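Local coordinates for MmeI (Methylophilus methylotrophus, PDB 5HR4), which is a DNA restriction-modification enzyme that probably methylates adenine at N6, using S-adenosyl-L-methionine as the methyl donor, at residues L322-L330 with C475-P483; L354-G365 with Q403-E413. All coordinates share one frame; numbering follows the deposited sequence.

Contact 1: L322-L330 with C475-P483. With SFG (sinefungin), chain H; nucleotides of chain B.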
loop_
_atom_site.group_PDB
_atom_site.type_symbol
_atom_site.label_atom_id
_atom_site.label_comp_id
_atom_site.label_asym_id
_atom_site.label_seq_id
_atom_site.Cartn_x
_atom_site.Cartn_y
_atom_site.Cartn_z
ATOM N N LEU A 322 8.073 7.659 -10.230
ATOM C CA LEU A 322 7.963 8.442 -11.464
ATOM C C LEU A 322 6.503 8.670 -11.859
ATOM O O LEU A 322 6.156 9.763 -12.315
ATOM C CB LEU A 322 8.762 7.783 -12.592
ATOM C CG LEU A 322 10.279 7.874 -12.337
ATOM C CD1 LEU A 322 11.156 6.936 -13.197
ATOM C CD2 LEU A 322 10.723 9.306 -12.512
ATOM N N LYS A 323 5.612 7.683 -11.657
ATOM C CA LYS A 323 4.200 7.960 -11.941
ATOM C C LYS A 323 3.637 9.014 -11.002
ATOM O O LYS A 323 2.583 9.593 -11.288
ATOM C CB LYS A 323 3.288 6.725 -11.812
ATOM C CG LYS A 323 3.923 5.381 -11.909
ATOM C CD LYS A 323 3.068 4.372 -11.168
ATOM C CE LYS A 323 2.727 3.179 -12.037
ATOM N NZ LYS A 323 1.951 2.185 -11.258
ATOM N N LEU A 324 4.292 9.244 -9.862
ATOM C CA LEU A 324 3.782 10.221 -8.916
ATOM C C LEU A 324 4.411 11.603 -9.104
ATOM O O LEU A 324 3.696 12.616 -9.079
ATOM C CB LEU A 324 3.993 9.704 -7.495
ATOM C CG LEU A 324 3.403 10.505 -6.341
ATOM C CD1 LEU A 324 3.232 9.550 -5.220
ATOM C CD2 LEU A 324 4.312 11.652 -5.899
ATOM N N ILE A 325 5.727 11.685 -9.321
ATOM C CA ILE A 325 6.332 13.007 -9.468
ATOM C C ILE A 325 6.185 13.600 -10.872
ATOM O O ILE A 325 6.327 14.823 -11.024
ATOM C CB ILE A 325 7.821 12.999 -9.072
ATOM C CG1 ILE A 325 8.640 12.153 -10.049
ATOM C CG2 ILE A 325 7.997 12.532 -7.606
ATOM C CD1 ILE A 325 10.116 12.055 -9.705
ATOM N N LYS A 326 5.926 12.803 -11.911
ATOM C CA LYS A 326 5.777 13.419 -13.234
ATOM C C LYS A 326 4.562 14.333 -13.283
ATOM O O LYS A 326 4.723 15.517 -13.628
ATOM C CB LYS A 326 5.720 12.359 -14.344
ATOM C CG LYS A 326 7.057 11.690 -14.690
ATOM C CD LYS A 326 6.829 10.435 -15.556
ATOM C CE LYS A 326 7.244 10.645 -17.015
ATOM N NZ LYS A 326 6.618 11.872 -17.583
ATOM N N PRO A 327 3.350 13.888 -12.923
ATOM C CA PRO A 327 2.230 14.836 -12.837
ATOM C C PRO A 327 2.380 15.854 -11.723
ATOM O O PRO A 327 1.894 16.977 -11.872
ATOM C CB PRO A 327 1.007 13.935 -12.596
ATOM C CG PRO A 327 1.479 12.541 -12.812
ATOM C CD PRO A 327 2.934 12.530 -12.525
ATOM N N LEU A 328 3.016 15.515 -10.602
ATOM C CA LEU A 328 3.040 16.464 -9.490
ATOM C C LEU A 328 3.804 17.728 -9.863
ATOM O O LEU A 328 3.305 18.845 -9.673
ATOM C CB LEU A 328 3.638 15.826 -8.234
ATOM C CG LEU A 328 3.404 16.615 -6.927
ATOM C CD1 LEU A 328 1.913 16.928 -6.703
ATOM C CD2 LEU A 328 4.005 15.908 -5.702
ATOM N N PHE A 329 5.008 17.584 -10.410
ATOM C CA PHE A 329 5.740 18.783 -10.805
ATOM C C PHE A 329 6.596 18.582 -12.047
ATOM O O PHE A 329 6.735 19.511 -12.844
ATOM C CB PHE A 329 6.630 19.277 -9.656
ATOM C CG PHE A 329 7.502 18.213 -9.076
ATOM C CD1 PHE A 329 7.064 17.449 -8.009
ATOM C CD2 PHE A 329 8.760 17.973 -9.591
ATOM C CE1 PHE A 329 7.858 16.452 -7.475
ATOM C CE2 PHE A 329 9.564 16.990 -9.060
ATOM C CZ PHE A 329 9.105 16.218 -7.998
ATOM N N LEU A 330 7.160 17.379 -12.221
ATOM C CA LEU A 330 8.315 17.208 -13.097
ATOM C C LEU A 330 7.962 17.514 -14.545
ATOM O O LEU A 330 8.631 18.328 -15.193
ATOM C CB LEU A 330 8.883 15.792 -12.951
ATOM C CG LEU A 330 10.159 15.507 -13.758
ATOM C CD1 LEU A 330 11.188 16.561 -13.509
ATOM C CD2 LEU A 330 10.742 14.135 -13.491
ATOM N N CYS A 475 7.580 25.694 1.815
ATOM C CA CYS A 475 7.438 24.352 1.280
ATOM C C CYS A 475 6.685 24.382 -0.045
ATOM O O CYS A 475 5.807 25.226 -0.252
ATOM C CB CYS A 475 6.707 23.449 2.282
ATOM S SG CYS A 475 6.003 21.923 1.593
ATOM N N CYS A 476 7.023 23.439 -0.934
ATOM C CA CYS A 476 6.413 23.365 -2.260
ATOM C C CYS A 476 5.648 22.067 -2.501
ATOM O O CYS A 476 4.445 22.115 -2.794
ATOM C CB CYS A 476 7.487 23.555 -3.334
ATOM S SG CYS A 476 8.175 25.202 -3.312
ATOM N N PHE A 477 6.293 20.907 -2.404
ATOM C CA PHE A 477 5.606 19.655 -2.675
ATOM C C PHE A 477 5.676 18.712 -1.477
ATOM O O PHE A 477 6.693 18.639 -0.777
ATOM C CB PHE A 477 6.177 18.997 -3.923
ATOM C CG PHE A 477 6.223 19.910 -5.081
ATOM C CD1 PHE A 477 5.140 20.017 -5.942
ATOM C CD2 PHE A 477 7.331 20.706 -5.304
ATOM C CE1 PHE A 477 5.172 20.881 -7.019
ATOM C CE2 PHE A 477 7.359 21.584 -6.372
ATOM C CZ PHE A 477 6.280 21.661 -7.232
ATOM N N ILE A 478 4.569 18.011 -1.246
ATOM C CA ILE A 478 4.467 16.957 -0.252
ATOM C C ILE A 478 4.181 15.675 -1.016
ATOM O O ILE A 478 3.141 15.557 -1.678
ATOM C CB ILE A 478 3.372 17.255 0.784
ATOM C CG1 ILE A 478 3.781 18.425 1.671
ATOM C CG2 ILE A 478 3.101 16.057 1.670
ATOM C CD1 ILE A 478 2.714 18.790 2.626
ATOM N N LEU A 479 5.114 14.725 -0.955
ATOM C CA LEU A 479 4.946 13.456 -1.637
ATOM C C LEU A 479 5.469 12.322 -0.775
ATOM O O LEU A 479 6.375 12.511 0.038
ATOM C CB LEU A 479 5.669 13.445 -2.980
ATOM C CG LEU A 479 7.047 14.085 -3.103
ATOM C CD1 LEU A 479 8.113 13.171 -2.633
ATOM C CD2 LEU A 479 7.271 14.384 -4.571
ATOM N N GLY A 480 4.915 11.138 -0.973
ATOM C CA GLY A 480 5.511 9.958 -0.387
ATOM C C GLY A 480 4.546 8.797 -0.370
ATOM O O GLY A 480 3.404 8.895 -0.810
ATOM N N ASN A 481 5.039 7.687 0.187
ATOM C CA ASN A 481 4.323 6.417 0.233
ATOM C C ASN A 481 4.157 5.989 1.688
ATOM O O ASN A 481 4.907 5.136 2.186
ATOM C CB ASN A 481 5.054 5.350 -0.579
ATOM C CG ASN A 481 4.348 4.019 -0.539
ATOM O OD1 ASN A 481 3.142 3.943 -0.285
ATOM N ND2 ASN A 481 5.094 2.955 -0.780
ATOM N N PRO A 482 3.159 6.529 2.380
ATOM C CA PRO A 482 2.979 6.249 3.819
ATOM C C PRO A 482 2.500 4.828 4.071
ATOM O O PRO A 482 1.900 4.192 3.185
ATOM C CB PRO A 482 1.910 7.270 4.243
ATOM C CG PRO A 482 1.829 8.263 3.123
ATOM C CD PRO A 482 2.203 7.530 1.884
ATOM N N PRO A 483 2.700 4.316 5.298
ATOM C CA PRO A 483 2.410 2.905 5.580
ATOM C C PRO A 483 0.928 2.575 5.549
ATOM O O PRO A 483 0.083 3.383 5.951
ATOM C CB PRO A 483 2.976 2.713 6.989
ATOM C CG PRO A 483 2.875 4.049 7.593
ATOM C CD PRO A 483 3.260 4.981 6.483
HETATM N N SFG H . 8.870 5.536 0.377
HETATM C CA SFG H . 9.886 4.836 1.133
HETATM C C SFG H . 10.862 4.248 0.132
HETATM O O SFG H . 10.650 4.427 -1.088
HETATM O OXT SFG H . 11.870 3.599 0.502
HETATM C CB SFG H . 9.254 3.726 1.965
HETATM C CG SFG H . 8.166 4.347 2.827
HETATM C CD SFG H . 7.395 3.190 3.423
HETATM N NE SFG H . 6.452 2.750 2.413
HETATM C "C5'" SFG H . 6.676 3.590 4.721
HETATM C "C4'" SFG H . 7.614 4.208 5.814
HETATM O "O4'" SFG H . 6.882 4.827 6.696
HETATM C "C3'" SFG H . 8.384 3.165 6.643
HETATM O "O3'" SFG H . 9.700 3.312 6.360
HETATM C "C2'" SFG H . 8.064 3.473 8.135
HETATM O "O2'" SFG H . 9.282 3.398 8.990
HETATM C "C1'" SFG H . 7.638 4.695 8.114
HETATM N N9 SFG H . 6.628 4.970 9.088
HETATM C C8 SFG H . 5.638 4.181 9.498
HETATM N N7 SFG H . 4.900 4.858 10.381
HETATM C C5 SFG H . 5.436 6.072 10.507
HETATM C C6 SFG H . 5.071 7.140 11.289
HETATM N N6 SFG H . 3.994 7.340 12.227
HETATM N N1 SFG H . 5.762 8.273 11.259
HETATM C C2 SFG H . 6.838 8.366 10.441
HETATM N N3 SFG H . 7.202 7.307 9.671
HETATM C C4 SFG H . 6.497 6.154 9.704
ATOM P P DA B 7 -2.787 -5.463 5.997
ATOM O OP1 DA B 7 -1.781 -6.108 6.886
ATOM O OP2 DA B 7 -3.372 -4.157 6.390
ATOM O "O5'" DA B 7 -2.183 -5.408 4.534
ATOM C "C5'" DA B 7 -1.568 -4.287 4.042
ATOM C "C4'" DA B 7 -0.587 -4.750 3.012
ATOM O "O4'" DA B 7 0.089 -3.635 2.436
ATOM C "C3'" DA B 7 0.486 -5.690 3.536
ATOM O "O3'" DA B 7 0.646 -6.711 2.588
ATOM C "C2'" DA B 7 1.723 -4.794 3.636
ATOM C "C1'" DA B 7 1.485 -3.808 2.506
ATOM N N9 DA B 7 2.014 -2.468 2.724
ATOM C C8 DA B 7 1.968 -1.754 3.874
ATOM N N7 DA B 7 2.442 -0.549 3.761
ATOM C C5 DA B 7 2.801 -0.452 2.426
ATOM C C6 DA B 7 3.363 0.600 1.653
ATOM N N6 DA B 7 3.686 1.795 2.154
ATOM N N1 DA B 7 3.592 0.365 0.347
ATOM C C2 DA B 7 3.276 -0.829 -0.150
ATOM N N3 DA B 7 2.736 -1.882 0.473
ATOM C C4 DA B 7 2.525 -1.621 1.771
#
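Phe-477 lays its ring against helix 322-330, with Phe-329 CD1 over one face, offset toward the rim, and Phe-329 CB against CE1 and CZ. The two rings meet obliquely, with planes at 47° and centroids 4.8 Å apart. Leu-328 passes in the opposite direction, its CG 3.9 Å from Phe-477 CD1. Ile-478 turns its side chain away from the helix, onto Tyr-524 of helix 517-524. Leu-479 returns to the helix: its CD2 fits between Ile-325 CG2, Leu-328 CD2 and Phe-329 CE1, reaching the edge of the phenylalanine ring in its plane, while Leu-324 CD2 rests 3.7 Å from Leu-479 CB. A first torsion of 40°, with CG between the backbone N and the carbonyl carbon, puts CD2 there. Helix and strand run nearly antiparallel as adjacent layers of the Rossmann-like methyltransferase fold, and the strand leads into the (N/D)PP(Y/F) signature of amino-methyltransferases. The extended backbone at Gly-480 would drive any CB into the carbonyl oxygen of Leu-479. Asn-481 O accepts a hydrogen bond from sinefungin NE at 2.9 Å, and Asn-481 ND2, also bonded to Thr-316, donates to N1 of DA7 of chain B at 3.2 Å. Pro-483 CG packs 3.4 Å from sinefungin C8.

Contact 2: L354-G365 with Q403-E413. With SFG (sinefungin), chain H.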
loop_
_atom_site.group_PDB
_atom_site.type_symbol
_atom_site.label_atom_id
_atom_site.label_comp_id
_atom_site.label_asym_id
_atom_site.label_seq_id
_atom_site.Cartn_x
_atom_site.Cartn_y
_atom_site.Cartn_z
ATOM N N LEU A 354 14.177 26.818 -9.828
ATOM C CA LEU A 354 14.532 25.445 -9.476
ATOM C C LEU A 354 15.264 25.391 -8.140
ATOM O O LEU A 354 14.999 24.507 -7.323
ATOM C CB LEU A 354 15.366 24.790 -10.584
ATOM C CG LEU A 354 14.643 24.491 -11.917
ATOM C CD1 LEU A 354 15.564 23.884 -12.964
ATOM C CD2 LEU A 354 13.466 23.567 -11.710
ATOM N N ARG A 355 16.157 26.351 -7.877
ATOM C CA ARG A 355 16.924 26.332 -6.633
ATOM C C ARG A 355 16.035 26.502 -5.408
ATOM O O ARG A 355 16.362 25.985 -4.334
ATOM C CB ARG A 355 17.994 27.428 -6.647
ATOM C CG ARG A 355 18.795 27.575 -5.338
ATOM C CD ARG A 355 19.530 26.284 -4.955
ATOM N NE ARG A 355 20.286 26.449 -3.714
ATOM C CZ ARG A 355 20.475 25.506 -2.792
ATOM N NH1 ARG A 355 19.967 24.291 -2.940
ATOM N NH2 ARG A 355 21.185 25.781 -1.711
ATOM N N GLY A 356 14.915 27.211 -5.541
ATOM C CA GLY A 356 14.060 27.497 -4.406
ATOM C C GLY A 356 12.955 26.497 -4.139
ATOM O O GLY A 356 12.110 26.764 -3.280
ATOM N N LEU A 357 12.921 25.365 -4.851
ATOM C CA LEU A 357 11.884 24.352 -4.677
ATOM C C LEU A 357 12.249 23.414 -3.532
ATOM O O LEU A 357 13.386 22.940 -3.455
ATOM C CB LEU A 357 11.704 23.539 -5.957
ATOM C CG LEU A 357 11.086 24.112 -7.228
ATOM C CD1 LEU A 357 11.128 23.025 -8.285
ATOM C CD2 LEU A 357 9.647 24.564 -7.015
ATOM N N THR A 358 11.290 23.129 -2.655
ATOM C CA THR A 358 11.523 22.235 -1.523
ATOM C C THR A 358 10.596 21.029 -1.610
ATOM O O THR A 358 9.432 21.154 -2.024
ATOM C CB THR A 358 11.326 22.957 -0.180
ATOM O OG1 THR A 358 10.059 23.622 -0.164
ATOM C CG2 THR A 358 12.397 23.995 0.029
ATOM N N PHE A 359 11.117 19.856 -1.229
ATOM C CA PHE A 359 10.372 18.601 -1.289
ATOM C C PHE A 359 10.302 17.960 0.093
ATOM O O PHE A 359 11.304 17.899 0.808
ATOM C CB PHE A 359 11.017 17.652 -2.301
ATOM C CG PHE A 359 11.128 18.246 -3.684
ATOM C CD1 PHE A 359 10.126 18.042 -4.628
ATOM C CD2 PHE A 359 12.207 19.045 -4.022
ATOM C CE1 PHE A 359 10.205 18.603 -5.868
ATOM C CE2 PHE A 359 12.295 19.598 -5.284
ATOM C CZ PHE A 359 11.294 19.372 -6.205
ATOM N N PHE A 360 9.121 17.453 0.447
ATOM C CA PHE A 360 8.808 17.056 1.820
ATOM C C PHE A 360 8.070 15.718 1.825
ATOM O O PHE A 360 6.884 15.658 1.475
ATOM C CB PHE A 360 7.969 18.152 2.479
ATOM C CG PHE A 360 7.779 17.993 3.951
ATOM C CD1 PHE A 360 8.437 16.996 4.663
ATOM C CD2 PHE A 360 6.937 18.863 4.630
ATOM C CE1 PHE A 360 8.237 16.844 6.030
ATOM C CE2 PHE A 360 6.732 18.732 5.987
ATOM C CZ PHE A 360 7.386 17.713 6.696
ATOM N N ASP A 361 8.753 14.655 2.259
ATOM C CA ASP A 361 8.180 13.309 2.339
ATOM C C ASP A 361 7.921 12.908 3.795
ATOM O O ASP A 361 8.844 12.437 4.486
ATOM C CB ASP A 361 9.111 12.300 1.656
ATOM C CG ASP A 361 8.509 10.878 1.556
ATOM O OD1 ASP A 361 7.452 10.587 2.181
ATOM O OD2 ASP A 361 9.129 10.028 0.856
ATOM N N PRO A 362 6.665 13.019 4.286
ATOM C CA PRO A 362 6.384 12.854 5.720
ATOM C C PRO A 362 6.267 11.405 6.175
ATOM O O PRO A 362 5.545 11.115 7.134
ATOM C CB PRO A 362 5.042 13.579 5.899
ATOM C CG PRO A 362 4.505 13.840 4.474
ATOM C CD PRO A 362 5.433 13.189 3.502
ATOM N N ALA A 363 6.967 10.497 5.493
ATOM C CA ALA A 363 7.030 9.077 5.821
ATOM C C ALA A 363 8.081 8.455 4.905
ATOM O O ALA A 363 7.847 7.418 4.278
ATOM C CB ALA A 363 5.657 8.414 5.654
ATOM N N CYS A 364 9.249 9.090 4.834
ATOM C CA CYS A 364 10.109 8.979 3.668
ATOM C C CYS A 364 10.833 7.642 3.539
ATOM O O CYS A 364 11.456 7.413 2.497
ATOM C CB CYS A 364 11.131 10.117 3.683
ATOM S SG CYS A 364 12.382 9.917 4.934
ATOM N N GLY A 365 10.790 6.771 4.540
ATOM C CA GLY A 365 11.503 5.507 4.406
ATOM C C GLY A 365 12.994 5.721 4.222
ATOM O O GLY A 365 13.612 6.529 4.919
ATOM N N GLN A 403 23.641 25.043 -8.729
ATOM C CA GLN A 403 22.892 25.567 -7.590
ATOM C C GLN A 403 22.187 24.484 -6.773
ATOM O O GLN A 403 22.351 24.419 -5.543
ATOM C CB GLN A 403 21.871 26.597 -8.067
ATOM C CG GLN A 403 22.460 27.970 -8.282
ATOM C CD GLN A 403 21.405 29.044 -8.178
ATOM O OE1 GLN A 403 20.902 29.333 -7.090
ATOM N NE2 GLN A 403 21.045 29.634 -9.311
ATOM N N ILE A 404 21.417 23.633 -7.461
ATOM C CA ILE A 404 20.576 22.634 -6.815
ATOM C C ILE A 404 21.388 21.752 -5.865
ATOM O O ILE A 404 22.553 21.419 -6.128
ATOM C CB ILE A 404 19.858 21.842 -7.921
ATOM C CG1 ILE A 404 18.923 22.803 -8.649
ATOM C CG2 ILE A 404 19.044 20.686 -7.376
ATOM C CD1 ILE A 404 18.453 22.303 -9.969
ATOM N N ASN A 405 20.788 21.401 -4.724
ATOM C CA ASN A 405 21.539 20.711 -3.682
ATOM C C ASN A 405 20.576 20.064 -2.692
ATOM O O ASN A 405 19.384 20.381 -2.636
ATOM C CB ASN A 405 22.500 21.667 -2.958
ATOM C CG ASN A 405 23.825 21.007 -2.598
ATOM O OD1 ASN A 405 23.909 19.783 -2.407
ATOM N ND2 ASN A 405 24.867 21.814 -2.507
ATOM N N VAL A 406 21.137 19.158 -1.885
ATOM C CA VAL A 406 20.358 18.352 -0.950
ATOM C C VAL A 406 19.650 19.189 0.107
ATOM O O VAL A 406 18.642 18.748 0.657
ATOM C CB VAL A 406 21.275 17.298 -0.303
ATOM C CG1 VAL A 406 21.838 16.394 -1.378
ATOM C CG2 VAL A 406 22.425 17.987 0.429
ATOM N N ASP A 407 20.116 20.389 0.387
ATOM C CA ASP A 407 19.364 21.171 1.387
ATOM C C ASP A 407 17.972 21.519 0.931
ATOM O O ASP A 407 17.288 22.272 1.603
ATOM C CB ASP A 407 20.115 22.452 1.786
ATOM C CG ASP A 407 20.550 23.301 0.589
ATOM O OD1 ASP A 407 19.930 23.230 -0.490
ATOM O OD2 ASP A 407 21.522 24.078 0.748
ATOM N N GLN A 408 17.480 21.023 -0.191
ATOM C CA GLN A 408 16.116 21.277 -0.620
ATOM C C GLN A 408 15.175 20.131 -0.267
ATOM O O GLN A 408 13.984 20.199 -0.589
ATOM C CB GLN A 408 16.087 21.548 -2.131
ATOM C CG GLN A 408 17.107 22.583 -2.557
ATOM C CD GLN A 408 17.255 22.732 -4.074
ATOM O OE1 GLN A 408 18.373 22.791 -4.591
ATOM N NE2 GLN A 408 16.134 22.786 -4.787
ATOM N N PHE A 409 15.657 19.105 0.429
ATOM C CA PHE A 409 14.859 17.913 0.670
ATOM C C PHE A 409 14.687 17.646 2.162
ATOM O O PHE A 409 15.639 17.752 2.947
ATOM C CB PHE A 409 15.481 16.733 -0.069
ATOM C CG PHE A 409 15.480 16.923 -1.554
ATOM C CD1 PHE A 409 16.480 17.658 -2.177
ATOM C CD2 PHE A 409 14.440 16.421 -2.325
ATOM C CE1 PHE A 409 16.459 17.856 -3.583
ATOM C CE2 PHE A 409 14.412 16.610 -3.701
ATOM C CZ PHE A 409 15.422 17.338 -4.330
ATOM N N PHE A 410 13.451 17.305 2.530
ATOM C CA PHE A 410 12.970 17.262 3.900
ATOM C C PHE A 410 12.167 15.984 4.075
ATOM O O PHE A 410 11.388 15.625 3.189
ATOM C CB PHE A 410 12.073 18.482 4.208
ATOM C CG PHE A 410 12.779 19.822 4.123
ATOM C CD1 PHE A 410 12.921 20.487 2.907
ATOM C CD2 PHE A 410 13.277 20.435 5.270
ATOM C CE1 PHE A 410 13.574 21.738 2.835
ATOM C CE2 PHE A 410 13.932 21.668 5.203
ATOM C CZ PHE A 410 14.081 22.315 3.984
ATOM N N GLY A 411 12.328 15.305 5.210
ATOM C CA GLY A 411 11.629 14.048 5.411
ATOM C C GLY A 411 11.481 13.681 6.872
ATOM O O GLY A 411 12.314 14.047 7.710
ATOM N N ILE A 412 10.419 12.923 7.171
ATOM C CA ILE A 412 10.160 12.365 8.499
ATOM C C ILE A 412 10.122 10.837 8.396
ATOM O O ILE A 412 9.456 10.284 7.512
ATOM C CB ILE A 412 8.834 12.888 9.085
ATOM C CG1 ILE A 412 8.768 14.420 9.099
ATOM C CG2 ILE A 412 8.667 12.371 10.475
ATOM C CD1 ILE A 412 7.350 14.983 9.286
ATOM N N GLU A 413 10.801 10.156 9.320
ATOM C CA GLU A 413 10.928 8.702 9.273
ATOM C C GLU A 413 11.109 8.159 10.697
ATOM O O GLU A 413 11.954 8.645 11.455
ATOM C CB GLU A 413 12.097 8.321 8.351
ATOM C CG GLU A 413 12.635 6.901 8.463
ATOM C CD GLU A 413 11.570 5.807 8.237
ATOM O OE1 GLU A 413 10.702 5.980 7.349
ATOM O OE2 GLU A 413 11.600 4.770 8.957
HETATM N N SFG H . 8.870 5.536 0.377
HETATM C CA SFG H . 9.886 4.836 1.133
HETATM C C SFG H . 10.862 4.248 0.132
HETATM O O SFG H . 10.650 4.427 -1.088
HETATM O OXT SFG H . 11.870 3.599 0.502
HETATM C CB SFG H . 9.254 3.726 1.965
HETATM C CG SFG H . 8.166 4.347 2.827
HETATM C CD SFG H . 7.395 3.190 3.423
HETATM N NE SFG H . 6.452 2.750 2.413
HETATM C "C5'" SFG H . 6.676 3.590 4.721
HETATM C "C4'" SFG H . 7.614 4.208 5.814
HETATM O "O4'" SFG H . 6.882 4.827 6.696
HETATM C "C3'" SFG H . 8.384 3.165 6.643
HETATM O "O3'" SFG H . 9.700 3.312 6.360
HETATM C "C2'" SFG H . 8.064 3.473 8.135
HETATM O "O2'" SFG H . 9.282 3.398 8.990
HETATM C "C1'" SFG H . 7.638 4.695 8.114
HETATM N N9 SFG H . 6.628 4.970 9.088
HETATM C C8 SFG H . 5.638 4.181 9.498
HETATM N N7 SFG H . 4.900 4.858 10.381
HETATM C C5 SFG H . 5.436 6.072 10.507
HETATM C C6 SFG H . 5.071 7.140 11.289
HETATM N N6 SFG H . 3.994 7.340 12.227
HETATM N N1 SFG H . 5.762 8.273 11.259
HETATM C C2 SFG H . 6.838 8.366 10.441
HETATM N N3 SFG H . 7.202 7.307 9.671
HETATM C C4 SFG H . 6.497 6.154 9.704
#
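Phe-359 and Phe-409 lie side by side on one face of two adjacent parallel strands, 359-361 and 409-413, which helix 368-388 links into the first beta-alpha-beta unit of the methyltransferase fold. Their rings are nearly parallel but slid apart, so one fills the step beside the other. On the reverse face, Ile-412 CD1 meets the Phe-360 ring edge, 3.8 Å from CZ, and Phe-410 CE1 nestles against Thr-358 CG2. Gly-411 leaves a hollow taken by Cys-364 SG, where a CB would come tight. At the start of the unit Arg-355, bent at chi2 (59°), brings its guanidinium end-on to Asp-407, NH2 meeting OD2 at 3.0 Å and NH1 meeting OD1, while Gln-403 O lies over one guanidinium face. NH1 also bonds Gln-408 OE1, which Asn-405 N reaches from the opposite face of the amide. A leucine in place of Arg-355 would probably leave the Asp-407 carboxylate without its charged mate and Gln-408 OE1 with one donor fewer. At the far end of the strands Glu-413 OE1 takes a weak bond from Gly-365 N and a hydrogen bond from sinefungin O3' at 3.0 Å; OE2 accepts another from sinefungin O2' at 2.7 Å.

Contacts 1 and 2 have centres about 11 Å apart and share one sheet, in which strand 359-361 lies between 409-413 and 477-480. Probable hydrogen bonds join them, Phe-360 N to Phe-477 O at 3.0 Å and Leu-479 N to Phe-360 O at 3.1 Å. The Phe-359 ring of contact 2 also meets Phe-329 and Phe-477 of contact 1, making a continuous aromatic cluster on the face of the sheet that carries Phe-359. Both contacts end at sinefungin: contact 2 holds its ribose, contact 1 its NE. That NE lies 2.9 Å from N6 of DA7 of chain B, so the sheet's strand ends bring the cofactor analogue and what is probably the target base together.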